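Local coordinates for protein probable glucarate dehydratase (Mycobacterium smegmatis str. MC2 155, PDB 3VDG) that probably dehydrates glucarate or a related acid sugar, as a metal-dependent lyase of the enolase superfamily, at residues Leu265-Asp270 with Gly339-Ser344; Val310-Ser315 with Leu365-Asp370; Gln252-Val257 with Glu269-Gly274; Ala290-Val295 with His317-Gly322. All blocks are in the same frame, centred on the assembly; numbering follows the deposited sequence.

Contact 1. Residues Leu265-Asp270 with Gly339-Ser344; sequences LEYLED and GLSMHS. With NA (sodium ion), chain C; FMT (formic acid), chain B.
The phenol OH of Tyr-267 meets Ser-341 OG at 2.9 Å in a hydrogen bond whose donor may be either hydroxyl. Ser-341 OG arrives at the edge of the tyrosine ring, near its plane, so the serine touches the hydroxyl end. Two torsions bring the groups together: Ser-341 carries OG opposite its own backbone N (chi1 -174°), while Tyr-267 holds its ring between the backbone N and carbonyl carbon (chi1 54°). The strands themselves stay apart, with 10.3 Å between Tyr-267 CA and Gly-339 CA. They are the strands 267-269 and 339-342 of the (beta/alpha)7beta barrel of the enolase superfamily, separated in the sheet by 289-291 and 312-315, and the bond therefore spans the barrel interior. Closer to the mouth, the extended side chain of Glu-269 delivers OE2 to the sodium ion at 2.2 Å. Asp-244 and Asn-292 bind the same ion, and two waters bring the ligands to five. Lys-214 forms a salt bridge with the other carboxylate oxygen, OE1, and so should restrain the rotation of the group. From the opposite segment His-343 NE2 donates to O2 of the formate at 2.7 Å; the bond is almost straight (178°) and the acceptor lies near the imidazole plane. The other ring nitrogen, ND1, is hydrogen-bonded to Asp-316 OD2.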
loop_
_atom_site.group_PDB
_atom_site.type_symbol
_atom_site.label_atom_id
_atom_site.label_comp_id
_atom_site.label_asym_id
_atom_site.label_seq_id
_atom_site.Cartn_x
_atom_site.Cartn_y
_atom_site.Cartn_z
ATOM N N LEU A 265 12.967 14.410 24.520
ATOM C CA LEU A 265 12.818 14.205 23.064
ATOM C C LEU A 265 11.572 13.430 22.703
ATOM O O LEU A 265 11.235 12.451 23.345
ATOM C CB LEU A 265 14.012 13.446 22.485
ATOM C CG LEU A 265 15.379 14.119 22.524
ATOM C CD1 LEU A 265 16.410 13.165 21.926
ATOM C CD2 LEU A 265 15.373 15.448 21.780
ATOM N N GLU A 266 10.907 13.859 21.641
ATOM C CA GLU A 266 9.831 13.089 21.048
ATOM C C GLU A 266 10.391 11.835 20.362
ATOM O O GLU A 266 9.847 10.735 20.476
ATOM C CB GLU A 266 9.111 13.983 20.041
ATOM C CG GLU A 266 8.014 13.295 19.278
ATOM C CD GLU A 266 7.184 14.271 18.470
ATOM O OE1 GLU A 266 7.734 14.906 17.530
ATOM O OE2 GLU A 266 5.982 14.381 18.791
ATOM N N TYR A 267 11.492 11.982 19.634
ATOM C CA TYR A 267 12.251 10.803 19.227
ATOM C C TYR A 267 13.693 11.204 18.968
ATOM O O TYR A 267 13.992 12.384 18.877
ATOM C CB TYR A 267 11.637 10.083 18.008
ATOM C CG TYR A 267 11.367 10.902 16.736
ATOM C CD1 TYR A 267 10.070 11.069 16.265
ATOM C CD2 TYR A 267 12.408 11.443 15.976
ATOM C CE1 TYR A 267 9.807 11.776 15.094
ATOM C CE2 TYR A 267 12.161 12.149 14.802
ATOM C CZ TYR A 267 10.858 12.312 14.359
ATOM O OH TYR A 267 10.584 13.019 13.189
ATOM N N LEU A 268 14.574 10.220 18.881
ATOM C CA LEU A 268 15.994 10.439 18.588
ATOM C C LEU A 268 16.318 9.792 17.242
ATOM O O LEU A 268 16.128 8.587 17.096
ATOM C CB LEU A 268 16.834 9.776 19.692
ATOM C CG LEU A 268 18.352 9.820 19.546
ATOM C CD1 LEU A 268 18.807 11.272 19.622
ATOM C CD2 LEU A 268 18.990 9.006 20.671
ATOM N N GLU A 269 16.763 10.568 16.246
ATOM C CA GLU A 269 16.918 10.007 14.896
ATOM C C GLU A 269 18.353 9.583 14.668
ATOM O O GLU A 269 19.262 10.360 14.940
ATOM C CB GLU A 269 16.610 11.023 13.773
ATOM C CG GLU A 269 15.460 11.977 13.994
ATOM C CD GLU A 269 15.266 12.914 12.804
ATOM O OE1 GLU A 269 14.675 14.004 12.991
ATOM O OE2 GLU A 269 15.723 12.567 11.683
ATOM N N ASP A 270 18.541 8.382 14.123
ATOM C CA ASP A 270 19.865 7.915 13.684
ATOM C C ASP A 270 20.995 8.343 14.605
ATOM O O ASP A 270 21.929 9.036 14.177
ATOM C CB ASP A 270 20.154 8.401 12.249
ATOM C CG ASP A 270 19.229 7.753 11.242
ATOM O OD1 ASP A 270 19.156 6.508 11.272
ATOM O OD2 ASP A 270 18.553 8.480 10.466
ATOM N N GLY A 339 6.068 3.862 14.011
ATOM C CA GLY A 339 5.544 5.213 13.816
ATOM C C GLY A 339 6.026 5.739 12.466
ATOM O O GLY A 339 6.929 5.163 11.843
ATOM N N LEU A 340 5.433 6.835 12.010
ATOM C CA LEU A 340 5.747 7.364 10.667
ATOM C C LEU A 340 5.909 8.867 10.719
ATOM O O LEU A 340 5.044 9.573 11.233
ATOM C CB LEU A 340 4.634 7.024 9.672
ATOM C CG LEU A 340 4.904 7.484 8.222
ATOM C CD1 LEU A 340 5.989 6.611 7.600
ATOM C CD2 LEU A 340 3.619 7.387 7.409
ATOM N N SER A 341 7.020 9.357 10.188
ATOM C CA SER A 341 7.239 10.792 10.118
ATOM C C SER A 341 7.656 11.079 8.673
ATOM O O SER A 341 7.447 10.231 7.787
ATOM C CB SER A 341 8.326 11.189 11.143
ATOM O OG SER A 341 8.493 12.605 11.217
ATOM N N MET A 342 8.238 12.245 8.418
ATOM C CA MET A 342 8.717 12.557 7.065
ATOM C C MET A 342 10.034 13.337 7.070
ATOM O O MET A 342 10.196 14.322 7.805
ATOM C CB MET A 342 7.654 13.317 6.256
ATOM C CG MET A 342 8.017 13.499 4.787
ATOM S SD MET A 342 6.794 14.471 3.860
ATOM C CE MET A 342 5.328 13.440 3.986
ATOM N N HIS A 343 10.954 12.880 6.223
ATOM C CA HIS A 343 12.297 13.419 6.052
ATOM C C HIS A 343 12.268 14.381 4.907
ATOM O O HIS A 343 11.434 14.269 4.006
ATOM C CB HIS A 343 13.237 12.246 5.707
ATOM C CG HIS A 343 14.590 12.658 5.151
ATOM N ND1 HIS A 343 14.828 12.783 3.812
ATOM C CD2 HIS A 343 15.791 12.970 5.792
ATOM C CE1 HIS A 343 16.113 13.157 3.618
ATOM N NE2 HIS A 343 16.701 13.270 4.829
ATOM N N SER A 344 13.184 15.336 4.908
ATOM C CA SER A 344 13.264 16.270 3.791
ATOM C C SER A 344 14.708 16.626 3.469
ATOM O O SER A 344 15.609 16.414 4.288
ATOM C CB SER A 344 12.426 17.527 4.047
ATOM O OG SER A 344 13.162 18.514 4.703
HETATM NA NA NA C . 17.070 12.527 9.931
HETATM C C FMT B . 19.822 14.197 6.441
HETATM O O1 FMT B . 19.420 13.574 7.417
HETATM O O2 FMT B . 19.329 13.938 5.224
HETATM O O HOH W 1 19.035 11.210 9.970
HETATM O O HOH W 2 17.223 14.227 8.400
#

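Contact 2. Residues Val310-Ser315 with Leu365-Asp370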
loop_
_atom_site.group_PDB
_atom_site.type_symbol
_atom_site.label_atom_id
_atom_site.label_comp_id
_atom_site.label_asym_id
_atom_site.label_seq_id
_atom_site.Cartn_x
_atom_site.Cartn_y
_atom_site.Cartn_z
ATOM N N VAL A 310 14.480 0.110 14.860
ATOM C CA VAL A 310 13.844 1.434 14.932
ATOM C C VAL A 310 12.370 1.318 15.262
ATOM O O VAL A 310 11.734 0.282 15.003
ATOM C CB VAL A 310 13.965 2.242 13.618
ATOM C CG1 VAL A 310 15.416 2.591 13.323
ATOM C CG2 VAL A 310 13.311 1.498 12.456
ATOM N N GLN A 311 11.840 2.396 15.824
ATOM C CA GLN A 311 10.452 2.456 16.224
ATOM C C GLN A 311 9.673 3.438 15.350
ATOM O O GLN A 311 8.443 3.402 15.334
ATOM C CB GLN A 311 10.357 2.846 17.705
ATOM C CG GLN A 311 10.854 1.743 18.643
ATOM C CD GLN A 311 12.368 1.621 18.644
ATOM O OE1 GLN A 311 13.076 2.580 18.977
ATOM N NE2 GLN A 311 12.877 0.438 18.267
ATOM N N VAL A 312 10.391 4.311 14.637
ATOM C CA VAL A 312 9.778 5.328 13.755
ATOM C C VAL A 312 10.539 5.368 12.421
ATOM O O VAL A 312 11.768 5.392 12.413
ATOM C CB VAL A 312 9.827 6.736 14.394
ATOM C CG1 VAL A 312 9.296 7.780 13.428
ATOM C CG2 VAL A 312 9.058 6.800 15.725
ATOM N N VAL A 313 9.828 5.343 11.294
ATOM C CA VAL A 313 10.494 5.445 9.981
ATOM C C VAL A 313 10.153 6.814 9.384
ATOM O O VAL A 313 9.006 7.261 9.446
ATOM C CB VAL A 313 10.043 4.327 9.011
ATOM C CG1 VAL A 313 10.698 4.510 7.637
ATOM C CG2 VAL A 313 10.423 2.959 9.575
ATOM N N LEU A 314 11.135 7.514 8.850
ATOM C CA LEU A 314 10.830 8.781 8.198
ATOM C C LEU A 314 10.566 8.543 6.733
ATOM O O LEU A 314 11.436 8.088 6.021
ATOM C CB LEU A 314 11.949 9.800 8.380
ATOM C CG LEU A 314 11.890 10.737 9.586
ATOM C CD1 LEU A 314 12.018 9.963 10.879
ATOM C CD2 LEU A 314 12.981 11.800 9.506
ATOM N N SER A 315 9.339 8.805 6.284
ATOM C CA SER A 315 9.051 8.639 4.863
ATOM C C SER A 315 9.782 9.725 4.067
ATOM O O SER A 315 10.135 10.773 4.603
ATOM C CB SER A 315 7.550 8.765 4.607
ATOM O OG SER A 315 7.102 10.078 4.975
ATOM N N LEU A 365 0.311 9.332 9.674
ATOM C CA LEU A 365 1.411 10.315 9.667
ATOM C C LEU A 365 1.006 11.450 10.576
ATOM O O LEU A 365 0.426 12.432 10.119
ATOM C CB LEU A 365 1.727 10.846 8.267
ATOM C CG LEU A 365 3.199 11.284 8.118
ATOM C CD1 LEU A 365 3.567 11.611 6.678
ATOM C CD2 LEU A 365 3.537 12.451 9.035
ATOM N N THR A 366 1.295 11.294 11.868
ATOM C CA THR A 366 0.836 12.244 12.874
ATOM C C THR A 366 1.955 13.130 13.435
ATOM O O THR A 366 1.674 14.196 13.985
ATOM C CB THR A 366 0.120 11.509 14.022
ATOM O OG1 THR A 366 0.960 10.444 14.491
ATOM C CG2 THR A 366 -1.202 10.925 13.514
ATOM N N TYR A 367 3.210 12.699 13.298
ATOM C CA TYR A 367 4.348 13.564 13.620
ATOM C C TYR A 367 4.431 14.728 12.646
ATOM O O TYR A 367 4.099 14.597 11.467
ATOM C CB TYR A 367 5.671 12.795 13.558
ATOM C CG TYR A 367 5.879 11.779 14.653
ATOM C CD1 TYR A 367 6.023 12.173 15.982
ATOM C CD2 TYR A 367 5.940 10.428 14.361
ATOM C CE1 TYR A 367 6.207 11.238 16.991
ATOM C CE2 TYR A 367 6.146 9.491 15.356
ATOM C CZ TYR A 367 6.281 9.901 16.666
ATOM O OH TYR A 367 6.470 8.962 17.645
ATOM N N ALA A 368 4.892 15.878 13.119
ATOM C CA ALA A 368 5.089 17.005 12.225
ATOM C C ALA A 368 6.147 16.619 11.178
ATOM O O ALA A 368 7.122 15.959 11.520
ATOM C CB ALA A 368 5.540 18.216 13.035
ATOM N N CYS A 369 5.963 17.014 9.918
ATOM C CA CYS A 369 6.945 16.722 8.858
ATOM C C CYS A 369 8.148 17.663 8.902
ATOM O O CYS A 369 8.004 18.855 9.148
ATOM C CB CYS A 369 6.302 16.859 7.460
ATOM S SG CYS A 369 4.926 15.707 7.155
ATOM N N ASP A 370 9.334 17.138 8.613
ATOM C CA ASP A 370 10.497 18.003 8.380
ATOM C C ASP A 370 10.326 18.810 7.089
ATOM O O ASP A 370 9.731 18.333 6.124
ATOM C CB ASP A 370 11.760 17.147 8.235
ATOM C CG ASP A 370 12.186 16.477 9.556
ATOM O OD1 ASP A 370 11.660 16.839 10.624
ATOM O OD2 ASP A 370 13.074 15.603 9.510
#
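The phenol ring of Tyr-367 meets Val-312 obliquely, and it also makes an edge-to-face contact with the ring of Tyr-267. Both valine methyls take part. Val-312 CG2 lies 4.0 Å from Tyr-367 CE2, and Val-312 CG1 is scarcely farther from the same ring carbon. CG2 also reaches the hydroxyl end of the ring, 3.9 Å from Tyr-367 OH. The two side chains approach from opposite directions; with CG1 of Val-312 turned away from its own backbone N (chi1 175°) and CG2 beside it, both methyls reach Tyr-367 CE2. Farther along strand 312-315, Leu-314 crosses Asp-370 at about a right angle, its CD2 methyl 3.8 Å from Asp-370 OD2. That oxygen has a strong partner in Lys-214, with which it forms a salt bridge, while Asp-370 OD1 pairs with Arg-242; two basic residues thus fix the carboxylate beside an apolar methyl. The third touch is looser: Leu-365 CD1 stands 4.2 Å from Ser-315 OG, a hydroxyl hydrogen-bonded to the backbone O of Ser-341. The side chain of Leu-314, at its nearest atom, is about 4 Å from the sodium ion. Strand 339-342 lies beside 312-315, and the irregular segment 365-370 follows helix 349-360 to run where the last strand is expected in the modified (beta/alpha)7beta barrel of the enolase superfamily.

Contact 3. Residues Gln252-Val257 with Glu269-Gly274. With NA (sodium ion), chain C.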
loop_
_atom_site.group_PDB
_atom_site.type_symbol
_atom_site.label_atom_id
_atom_site.label_comp_id
_atom_site.label_asym_id
_atom_site.label_seq_id
_atom_site.Cartn_x
_atom_site.Cartn_y
_atom_site.Cartn_z
ATOM N N GLN A 252 27.404 3.226 22.487
ATOM C CA GLN A 252 27.593 3.517 23.921
ATOM C C GLN A 252 27.367 4.995 24.202
ATOM O O GLN A 252 26.743 5.379 25.187
ATOM C CB GLN A 252 29.001 3.086 24.403
ATOM C CG GLN A 252 29.266 1.578 24.292
ATOM C CD GLN A 252 29.245 1.065 22.849
ATOM O OE1 GLN A 252 29.760 1.709 21.925
ATOM N NE2 GLN A 252 28.641 -0.099 22.650
ATOM N N THR A 253 27.877 5.841 23.326
ATOM C CA THR A 253 27.655 7.264 23.469
ATOM C C THR A 253 26.157 7.596 23.294
ATOM O O THR A 253 25.616 8.450 23.999
ATOM C CB THR A 253 28.525 8.039 22.465
ATOM O OG1 THR A 253 29.914 7.863 22.808
ATOM C CG2 THR A 253 28.172 9.518 22.447
ATOM N N SER A 254 25.497 6.910 22.358
ATOM C CA SER A 254 24.078 7.180 22.061
ATOM C C SER A 254 23.215 6.902 23.282
ATOM O O SER A 254 22.263 7.636 23.575
ATOM C CB SER A 254 23.610 6.285 20.906
ATOM O OG SER A 254 24.366 6.570 19.730
ATOM N N VAL A 255 23.532 5.811 23.969
ATOM C CA VAL A 255 22.761 5.390 25.130
ATOM C C VAL A 255 22.902 6.435 26.244
ATOM O O VAL A 255 21.942 6.725 26.952
ATOM C CB VAL A 255 23.172 3.976 25.598
ATOM C CG1 VAL A 255 22.637 3.689 26.997
ATOM C CG2 VAL A 255 22.710 2.915 24.607
ATOM N N LYS A 256 24.074 7.053 26.363
ATOM C CA LYS A 256 24.241 8.123 27.350
ATOM C C LYS A 256 23.432 9.365 26.989
ATOM O O LYS A 256 22.832 10.014 27.855
ATOM C CB LYS A 256 25.723 8.492 27.506
ATOM C CG LYS A 256 26.525 7.409 28.208
ATOM C CD LYS A 256 28.019 7.642 28.051
ATOM C CE LYS A 256 28.811 6.433 28.516
ATOM N NZ LYS A 256 30.243 6.576 28.144
ATOM N N VAL A 257 23.443 9.721 25.711
ATOM C CA VAL A 257 22.662 10.867 25.263
ATOM C C VAL A 257 21.177 10.609 25.524
ATOM O O VAL A 257 20.474 11.461 26.075
ATOM C CB VAL A 257 22.881 11.172 23.761
ATOM C CG1 VAL A 257 21.942 12.292 23.307
ATOM C CG2 VAL A 257 24.337 11.569 23.520
ATOM N N GLU A 269 16.763 10.568 16.246
ATOM C CA GLU A 269 16.918 10.007 14.896
ATOM C C GLU A 269 18.353 9.583 14.668
ATOM O O GLU A 269 19.262 10.360 14.940
ATOM C CB GLU A 269 16.610 11.023 13.773
ATOM C CG GLU A 269 15.460 11.977 13.994
ATOM C CD GLU A 269 15.266 12.914 12.804
ATOM O OE1 GLU A 269 14.675 14.004 12.991
ATOM O OE2 GLU A 269 15.723 12.567 11.683
ATOM N N ASP A 270 18.541 8.382 14.123
ATOM C CA ASP A 270 19.865 7.915 13.684
ATOM C C ASP A 270 20.995 8.343 14.605
ATOM O O ASP A 270 21.929 9.036 14.177
ATOM C CB ASP A 270 20.154 8.401 12.249
ATOM C CG ASP A 270 19.229 7.753 11.242
ATOM O OD1 ASP A 270 19.156 6.508 11.272
ATOM O OD2 ASP A 270 18.553 8.480 10.466
ATOM N N PRO A 271 20.928 7.934 15.879
ATOM C CA PRO A 271 22.067 8.248 16.742
ATOM C C PRO A 271 23.375 7.561 16.310
ATOM O O PRO A 271 24.445 8.128 16.484
ATOM C CB PRO A 271 21.620 7.722 18.124
ATOM C CG PRO A 271 20.538 6.712 17.830
ATOM C CD PRO A 271 19.839 7.246 16.600
ATOM N N THR A 272 23.295 6.368 15.729
ATOM C CA THR A 272 24.477 5.542 15.511
ATOM C C THR A 272 24.311 4.771 14.194
ATOM O O THR A 272 23.187 4.552 13.748
ATOM C CB THR A 272 24.670 4.579 16.713
ATOM O OG1 THR A 272 25.977 3.994 16.674
ATOM C CG2 THR A 272 23.606 3.460 16.711
ATOM N N PRO A 273 25.423 4.384 13.543
ATOM C CA PRO A 273 25.250 3.773 12.212
ATOM C C PRO A 273 24.855 2.286 12.213
ATOM O O PRO A 273 25.325 1.510 13.055
ATOM C CB PRO A 273 26.635 3.949 11.548
ATOM C CG PRO A 273 27.596 4.199 12.658
ATOM C CD PRO A 273 26.835 4.692 13.861
ATOM N N GLY A 274 23.985 1.906 11.275
ATOM C CA GLY A 274 23.670 0.496 11.056
ATOM C C GLY A 274 22.559 -0.075 11.923
ATOM O O GLY A 274 22.334 0.356 13.066
HETATM NA NA NA C . 17.070 12.527 9.931
HETATM O O HOH W 1 19.035 11.210 9.970
HETATM O O HOH W 2 17.223 14.227 8.400
#
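At the mouth of the barrel, where the chain leaves strand 267-269 for helix 275-284, Pro-271 and Thr-272 pack against Ser-254 of helix 251-260. The hydroxyl of the serine does most of the touching: Ser-254 OG sits 3.4 Å from Pro-271 CB and 3.6 Å from Thr-272 CB. Beside it, Ser-254 CB approaches Pro-271 CB at 3.7 Å. With OG held next to its own backbone N (chi1 -61°), the serine hydrogen-bonds to Thr-250 O, one helical turn back, while resting on the loop carbons. The backbones come close, Ser-254 CA lying 5.8 Å from Pro-271 CA, as the small serine side chain permits. Thr-272 OG1 is hydrogen-bonded to the backbone O of Trp-249, which ties the loop to the residues just before the helix. Upstream, Asp-270 adopts left-handed backbone angles (phi 38°, psi 60°) at the turn. Its OD2 accepts from a sodium-bound water, and its OD1 is hydrogen-bonded to Thr-291 OG1, so the same loop borders the metal site. Such a loop, leading outward from a metal-ligand strand to the next helix, is characteristic of the (beta/alpha) units in enolase-superfamily barrels.

Contact 4. Residues Ala290-Val295 with His317-Gly322; sequences ATNMCV and HHYWGG. With NA (sodium ion), chain C; FMT (formic acid), chain B.
One water molecule is gripped by three groups from both segments: it donates to Val-295 O at 2.8 Å and accepts from Tyr-319 OH, also at 2.8 Å. Its third partner is the indole, Trp-320 NE1 donating over 3.1 Å, and the water lies in the plane of both aromatic rings at their edges. Val-295 also touches the tryptophan directly. Its O stands near the indole plane, 3.5 Å from Trp-320 CZ2, and Val-295 CG1 meets the same rim at Trp-320 CH2 (3.8 Å). Tyr-319 turns toward Asn-292, where its OH packs on Asn-292 CB at 3.4 Å. These residues follow the fifth and sixth strands, 289-291 and 312-315, of the barrel; the third to fifth carry the metal ligands in the enolase superfamily, and here Asn-292 OD1, just past the fifth, binds the sodium ion at 2.2 Å, alongside Asp-244 and Glu-269. The asparagine amide is turned between its backbone N and carbonyl carbon (chi1 51°), which sets OD1 on the ion and leaves ND2 with weak hydrogen bonds to the formate and to a metal-bound water. Thr-291 shapes the bend behind it. In an ST turn its OG1 accepts from Met-293 N at 2.9 Å, nearly straight (172°), and in the accompanying ST motif from Cys-294 N. Phe-298 adds an edge-to-face contact to Trp-320, which also rests on Leu-301 and Leu-329.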
loop_
_atom_site.group_PDB
_atom_site.type_symbol
_atom_site.label_atom_id
_atom_site.label_comp_id
_atom_site.label_asym_id
_atom_site.label_seq_id
_atom_site.Cartn_x
_atom_site.Cartn_y
_atom_site.Cartn_z
ATOM N N ALA A 290 14.190 6.911 15.566
ATOM C CA ALA A 290 13.699 7.117 14.209
ATOM C C ALA A 290 14.861 7.001 13.239
ATOM O O ALA A 290 16.016 7.145 13.632
ATOM C CB ALA A 290 13.078 8.498 14.096
ATOM N N THR A 291 14.568 6.756 11.964
ATOM C CA THR A 291 15.632 6.712 10.982
ATOM C C THR A 291 15.211 7.230 9.605
ATOM O O THR A 291 14.057 7.084 9.202
ATOM C CB THR A 291 16.144 5.286 10.791
ATOM O OG1 THR A 291 17.307 5.328 9.947
ATOM C CG2 THR A 291 15.076 4.444 10.107
ATOM N N ASN A 292 16.165 7.841 8.904
ATOM C CA ASN A 292 16.130 7.935 7.445
ATOM C C ASN A 292 17.492 7.580 6.888
ATOM O O ASN A 292 17.931 8.157 5.893
ATOM C CB ASN A 292 15.777 9.338 6.975
ATOM C CG ASN A 292 16.642 10.401 7.628
ATOM O OD1 ASN A 292 16.169 11.150 8.476
ATOM N ND2 ASN A 292 17.911 10.472 7.236
ATOM N N MET A 293 18.183 6.662 7.545
ATOM C CA MET A 293 19.489 6.263 7.069
ATOM C C MET A 293 19.598 4.761 6.982
ATOM O O MET A 293 20.121 4.249 6.017
ATOM C CB MET A 293 20.612 6.834 7.949
ATOM C CG MET A 293 20.779 8.335 7.821
ATOM S SD MET A 293 22.044 8.972 8.957
ATOM C CE MET A 293 23.513 8.478 8.057
ATOM N N CYS A 294 19.096 4.036 7.974
ATOM C CA CYS A 294 19.229 2.578 7.894
ATOM C C CYS A 294 17.974 1.895 7.358
ATOM O O CYS A 294 17.979 0.690 7.128
ATOM C CB CYS A 294 19.700 1.969 9.230
ATOM S SG CYS A 294 18.593 2.277 10.611
ATOM N N VAL A 295 16.904 2.668 7.155
ATOM C CA VAL A 295 15.722 2.187 6.426
ATOM C C VAL A 295 15.313 3.242 5.375
ATOM O O VAL A 295 14.606 4.210 5.694
ATOM C CB VAL A 295 14.519 1.921 7.368
ATOM C CG1 VAL A 295 13.338 1.370 6.570
ATOM C CG2 VAL A 295 14.891 0.922 8.455
ATOM N N HIS A 317 9.123 10.693 -0.177
ATOM C CA HIS A 317 8.670 10.196 -1.487
ATOM C C HIS A 317 9.721 10.330 -2.552
ATOM O O HIS A 317 9.631 9.686 -3.592
ATOM C CB HIS A 317 7.368 10.870 -1.937
ATOM C CG HIS A 317 7.528 12.292 -2.404
ATOM N ND1 HIS A 317 7.424 13.344 -1.574
ATOM C CD2 HIS A 317 7.747 12.819 -3.685
ATOM C CE1 HIS A 317 7.593 14.476 -2.270
ATOM N NE2 HIS A 317 7.796 14.147 -3.565
ATOM N N HIS A 318 10.735 11.156 -2.311
ATOM C CA HIS A 318 11.779 11.381 -3.331
ATOM C C HIS A 318 12.678 10.193 -3.492
ATOM O O HIS A 318 13.255 9.981 -4.571
ATOM C CB HIS A 318 12.620 12.619 -3.006
ATOM C CG HIS A 318 11.819 13.893 -2.890
ATOM N ND1 HIS A 318 11.310 14.339 -1.701
ATOM C CD2 HIS A 318 11.457 14.834 -3.851
ATOM C CE1 HIS A 318 10.670 15.510 -1.906
ATOM N NE2 HIS A 318 10.756 15.812 -3.214
ATOM N N TYR A 319 12.843 9.391 -2.442
ATOM C CA TYR A 319 13.679 8.188 -2.615
ATOM C C TYR A 319 12.983 6.844 -2.369
ATOM O O TYR A 319 13.536 5.794 -2.713
ATOM C CB TYR A 319 15.041 8.300 -1.893
ATOM C CG TYR A 319 14.998 8.449 -0.384
ATOM C CD1 TYR A 319 15.326 9.657 0.216
ATOM C CD2 TYR A 319 14.636 7.387 0.430
ATOM C CE1 TYR A 319 15.309 9.805 1.594
ATOM C CE2 TYR A 319 14.603 7.529 1.815
ATOM C CZ TYR A 319 14.945 8.745 2.387
ATOM O OH TYR A 319 14.912 8.902 3.767
ATOM N N TRP A 320 11.761 6.879 -1.828
ATOM C CA TRP A 320 10.914 5.672 -1.704
ATOM C C TRP A 320 10.102 5.347 -2.925
ATOM O O TRP A 320 9.490 4.280 -3.006
ATOM C CB TRP A 320 9.975 5.773 -0.497
ATOM C CG TRP A 320 10.664 5.509 0.816
ATOM C CD1 TRP A 320 11.277 6.433 1.647
ATOM C CD2 TRP A 320 10.825 4.212 1.501
ATOM N NE1 TRP A 320 11.781 5.820 2.767
ATOM C CE2 TRP A 320 11.547 4.487 2.734
ATOM C CE3 TRP A 320 10.419 2.915 1.237
ATOM C CZ2 TRP A 320 11.858 3.491 3.641
ATOM C CZ3 TRP A 320 10.758 1.907 2.154
ATOM C CH2 TRP A 320 11.455 2.198 3.332
ATOM N N GLY A 321 10.066 6.253 -3.896
ATOM C CA GLY A 321 9.474 5.902 -5.188
ATOM C C GLY A 321 8.149 6.581 -5.484
ATOM O O GLY A 321 7.331 6.059 -6.229
ATOM N N GLY A 322 7.927 7.757 -4.918
ATOM C CA GLY A 322 6.725 8.530 -5.277
ATOM C C GLY A 322 5.625 8.399 -4.239
ATOM O O GLY A 322 5.841 7.841 -3.162
HETATM NA NA NA C . 17.070 12.527 9.931
HETATM C C FMT B . 19.822 14.197 6.441
HETATM O O1 FMT B . 19.420 13.574 7.417
HETATM O O2 FMT B . 19.329 13.938 5.224
HETATM O O HOH W 1 19.035 11.210 9.970
HETATM O O HOH W 3 13.656 6.747 5.052
HETATM O O HOH W 2 17.223 14.227 8.400
#

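How the contacts relate
Contact 3 closes first along the chain, joining helix 251-260 to the loop after strand 267-269 and closing a short loop that takes in most of that strand. Contact 1 opens at 265-270, sharing Glu-269 and Asp-270 with contact 3, and closes a much longer loop at strand 339-342. Contact 4 is nested inside that loop, tying the end of strand 289-291 to the short helix after strand 312-315. Contact 2 begins at 310-315, before contact 4 has closed, and ends at 365-370, beyond contact 1, so it crosses both. Neighbouring strands of one sheet link contacts 1, 2 and 4, while contacts 1, 3 and 4 converge on the sodium ion at the barrel mouth.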